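Local coordinates for collagen alpha-1(XV) chain (Homo sapiens, PDB 3N3F), which trimerizes collagen XV chains through this domain, which probably promotes chain association and folding of the triple helix, at residues F33-R36 with W41-L44. Residues are numbered along the deposited sequence; the frame is centred on the assembly and turned at random.
Sequences FFIR and WKKL
I35 and K42 face each other as the hydrogen-bonded pair of an antiparallel ladder, I35 N to K42 O at 2.9 Å and K42 N to I35 O at 3.0 Å. F34 with K43 and R36 with W41 are the non-hydrogen-bonded pairs on either side. Beyond F34–K43 the backbone bonding continues from L44 N to F33 O, 2.9 Å. A water then links the same two residues, accepting from F33 N and donating to L44 O.

With CG anti to the carbonyl carbon (chi1 -79°), the F34 ring swings over the backbone of K43 and brings CE1 to 3.3 Å from K43 CB. K43 CG sits over one face of the F34 ring, offset toward the rim, 4.0 Å from its centroid in a CH-pi contact, and the extended chain then runs on past CZ to a salt bridge of NZ with E32. Replacing F34 with an alanine would probably leave the K43 methylenes without their aromatic support and open a gap beside M9 and M12.

Strands 32-37 and 40-43 form a beta hairpin at one edge of the chain's mixed sheet, 40-43 being the outermost strand within the chain, and W41 pairs antiparallel with a strand of the second subunit, carrying the sheet across the trimer interface.

R36, bent at chi2 (-53°), crosses the indole obliquely, CG 3.9 Å from W41 CD1; its guanidinium is at most weakly attracted to the ring, and NH2 hydrogen-bonds to A16 O. On the side shared by I35 and K42, I35 CG1 rests 3.6 Å from K42 CB, while I35 CG2 and L44 CD1 approach to 3.3 Å, closer than usual for carbons, with L44 off a staggered chi1, so the exact fit is doubtful. L46 of the second subunit packs on both I35 and L44, and L44 of the third subunit meets its counterpart here.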
ATOM      1  N   PHE A  33      -8.104  -3.541   1.507  1.00 17.00           N
ATOM      2  CA  PHE A  33      -6.725  -3.909   1.768  1.00 17.43           C
ATOM      3  C   PHE A  33      -6.354  -3.734   3.225  1.00 15.39           C
ATOM      4  O   PHE A  33      -6.773  -2.778   3.879  1.00 15.68           O
ATOM      5  CB  PHE A  33      -5.789  -3.070   0.896  1.00 23.92           C
ATOM      6  CG  PHE A  33      -5.138  -3.842  -0.218  1.00 25.47           C
ATOM      7  CD1 PHE A  33      -3.986  -4.588   0.015  1.00 26.14           C
ATOM      8  CD2 PHE A  33      -5.670  -3.816  -1.504  1.00 27.84           C
ATOM      9  CE1 PHE A  33      -3.370  -5.298  -1.019  1.00 26.79           C
ATOM     10  CE2 PHE A  33      -5.063  -4.521  -2.545  1.00 26.69           C
ATOM     11  CZ  PHE A  33      -3.911  -5.262  -2.302  1.00 26.71           C
ATOM     12  N   PHE A  34      -5.569  -4.678   3.723  1.00 14.44           N
ATOM     13  CA  PHE A  34      -5.080  -4.661   5.095  1.00 15.20           C
ATOM     14  C   PHE A  34      -3.584  -4.900   5.024  1.00 13.96           C
ATOM     15  O   PHE A  34      -3.063  -5.288   3.981  1.00 12.99           O
ATOM     16  CB  PHE A  34      -5.722  -5.782   5.915  1.00 17.09           C
ATOM     17  CG  PHE A  34      -7.113  -5.476   6.372  1.00 19.37           C
ATOM     18  CD1 PHE A  34      -7.337  -4.927   7.630  1.00 18.71           C
ATOM     19  CD2 PHE A  34      -8.201  -5.722   5.541  1.00 18.40           C
ATOM     20  CE1 PHE A  34      -8.627  -4.628   8.053  1.00 20.01           C
ATOM     21  CE2 PHE A  34      -9.494  -5.425   5.955  1.00 18.58           C
ATOM     22  CZ  PHE A  34      -9.708  -4.879   7.213  1.00 21.02           C
ATOM     23  N   ILE A  35      -2.891  -4.639   6.121  1.00 12.28           N
ATOM     24  CA  ILE A  35      -1.461  -4.873   6.170  1.00 13.03           C
ATOM     25  C   ILE A  35      -1.206  -5.703   7.414  1.00 12.01           C
ATOM     26  O   ILE A  35      -1.727  -5.403   8.483  1.00 11.86           O
ATOM     27  CB  ILE A  35      -0.663  -3.563   6.280  1.00 29.27           C
ATOM     28  CG1 ILE A  35      -1.170  -2.750   7.469  1.00 30.83           C
ATOM     29  CG2 ILE A  35      -0.787  -2.771   4.997  1.00 28.99           C
ATOM     30  CD1 ILE A  35      -0.218  -1.682   7.918  1.00 38.10           C
ATOM     31  N   ARG A  36      -0.422  -6.758   7.259  1.00 12.33           N
ATOM     32  CA  ARG A  36      -0.079  -7.632   8.365  1.00 14.93           C
ATOM     33  C   ARG A  36       1.048  -6.937   9.135  1.00 16.27           C
ATOM     34  O   ARG A  36       2.098  -6.641   8.569  1.00 14.51           O
ATOM     35  CB  ARG A  36       0.414  -8.974   7.819  1.00 20.33           C
ATOM     36  CG  ARG A  36      -0.138 -10.199   8.515  1.00 27.26           C
ATOM     37  CD  ARG A  36       0.084 -10.127   9.992  1.00 27.26           C
ATOM     38  NE  ARG A  36       0.134 -11.440  10.620  1.00 26.62           N
ATOM     39  CZ  ARG A  36       0.426 -11.615  11.902  1.00 27.56           C
ATOM     40  NH1 ARG A  36       0.682 -10.560  12.659  1.00 26.05           N
ATOM     41  NH2 ARG A  36       0.483 -12.834  12.421  1.00 28.67           N
ATOM     42  N   TRP A  41      -3.186  -6.752  12.398  1.00 16.30           N
ATOM     43  CA  TRP A  41      -3.323  -6.145  11.087  1.00 16.14           C
ATOM     44  C   TRP A  41      -3.785  -4.710  11.275  1.00 14.83           C
ATOM     45  O   TRP A  41      -4.216  -4.313  12.359  1.00 15.17           O
ATOM     46  CB  TRP A  41      -4.394  -6.862  10.255  1.00 18.87           C
ATOM     47  CG  TRP A  41      -4.284  -8.354  10.170  1.00 18.73           C
ATOM     48  CD1 TRP A  41      -3.789  -9.083   9.126  1.00 19.20           C
ATOM     49  CD2 TRP A  41      -4.744  -9.302  11.138  1.00 20.87           C
ATOM     50  NE1 TRP A  41      -3.921 -10.427   9.380  1.00 21.44           N
ATOM     51  CE2 TRP A  41      -4.505 -10.589  10.609  1.00 22.35           C
ATOM     52  CE3 TRP A  41      -5.342  -9.189  12.403  1.00 22.66           C
ATOM     53  CZ2 TRP A  41      -4.841 -11.760  11.302  1.00 23.67           C
ATOM     54  CZ3 TRP A  41      -5.676 -10.355  13.091  1.00 22.62           C
ATOM     55  CH2 TRP A  41      -5.425 -11.621  12.538  1.00 23.31           C
ATOM     56  N   LYS A  42      -3.696  -3.939  10.200  1.00 14.34           N
ATOM     57  CA  LYS A  42      -4.153  -2.556  10.179  1.00 13.96           C
ATOM     58  C   LYS A  42      -4.805  -2.364   8.820  1.00 16.24           C
ATOM     59  O   LYS A  42      -4.259  -2.781   7.801  1.00 14.79           O
ATOM     60  CB  LYS A  42      -2.988  -1.582  10.350  1.00 15.16           C
ATOM     61  CG  LYS A  42      -2.497  -1.440  11.785  1.00 15.04           C
ATOM     62  CD  LYS A  42      -1.418  -0.368  11.886  1.00 13.10           C
ATOM     63  CE  LYS A  42      -1.052  -0.086  13.327  1.00 15.08           C
ATOM     64  NZ  LYS A  42      -0.012   0.977  13.436  1.00 15.53           N
ATOM     65  N   LYS A  43      -5.979  -1.745   8.806  1.00 16.95           N
ATOM     66  CA  LYS A  43      -6.704  -1.527   7.564  1.00 18.82           C
ATOM     67  C   LYS A  43      -6.164  -0.332   6.796  1.00 18.90           C
ATOM     68  O   LYS A  43      -5.935   0.731   7.368  1.00 19.16           O
ATOM     69  CB  LYS A  43      -8.194  -1.317   7.853  1.00 22.02           C
ATOM     70  CG  LYS A  43      -9.055  -1.235   6.607  1.00 25.42           C
ATOM     71  CD  LYS A  43     -10.537  -1.242   6.944  1.00 27.06           C
ATOM     72  CE  LYS A  43     -11.373  -1.395   5.684  1.00 28.65           C
ATOM     73  NZ  LYS A  43     -12.818  -1.550   5.985  1.00 30.33           N
ATOM     74  N   LEU A  44      -5.952  -0.517   5.499  1.00 15.63           N
ATOM     75  CA  LEU A  44      -5.462   0.557   4.655  1.00 16.90           C
ATOM     76  C   LEU A  44      -6.664   1.410   4.248  1.00 17.28           C
ATOM     77  O   LEU A  44      -7.701   0.874   3.862  1.00 17.10           O
ATOM     78  CB  LEU A  44      -4.793  -0.019   3.407  1.00 28.68           C
ATOM     79  CG  LEU A  44      -3.420   0.563   3.063  1.00 29.45           C
ATOM     80  CD1 LEU A  44      -2.369  -0.143   3.881  1.00 31.79           C
ATOM     81  CD2 LEU A  44      -3.124   0.352   1.604  1.00 27.21           C
TER
HETATM   82  O   HOH W   1      -9.263  -1.126   2.625  1.00 15.10           O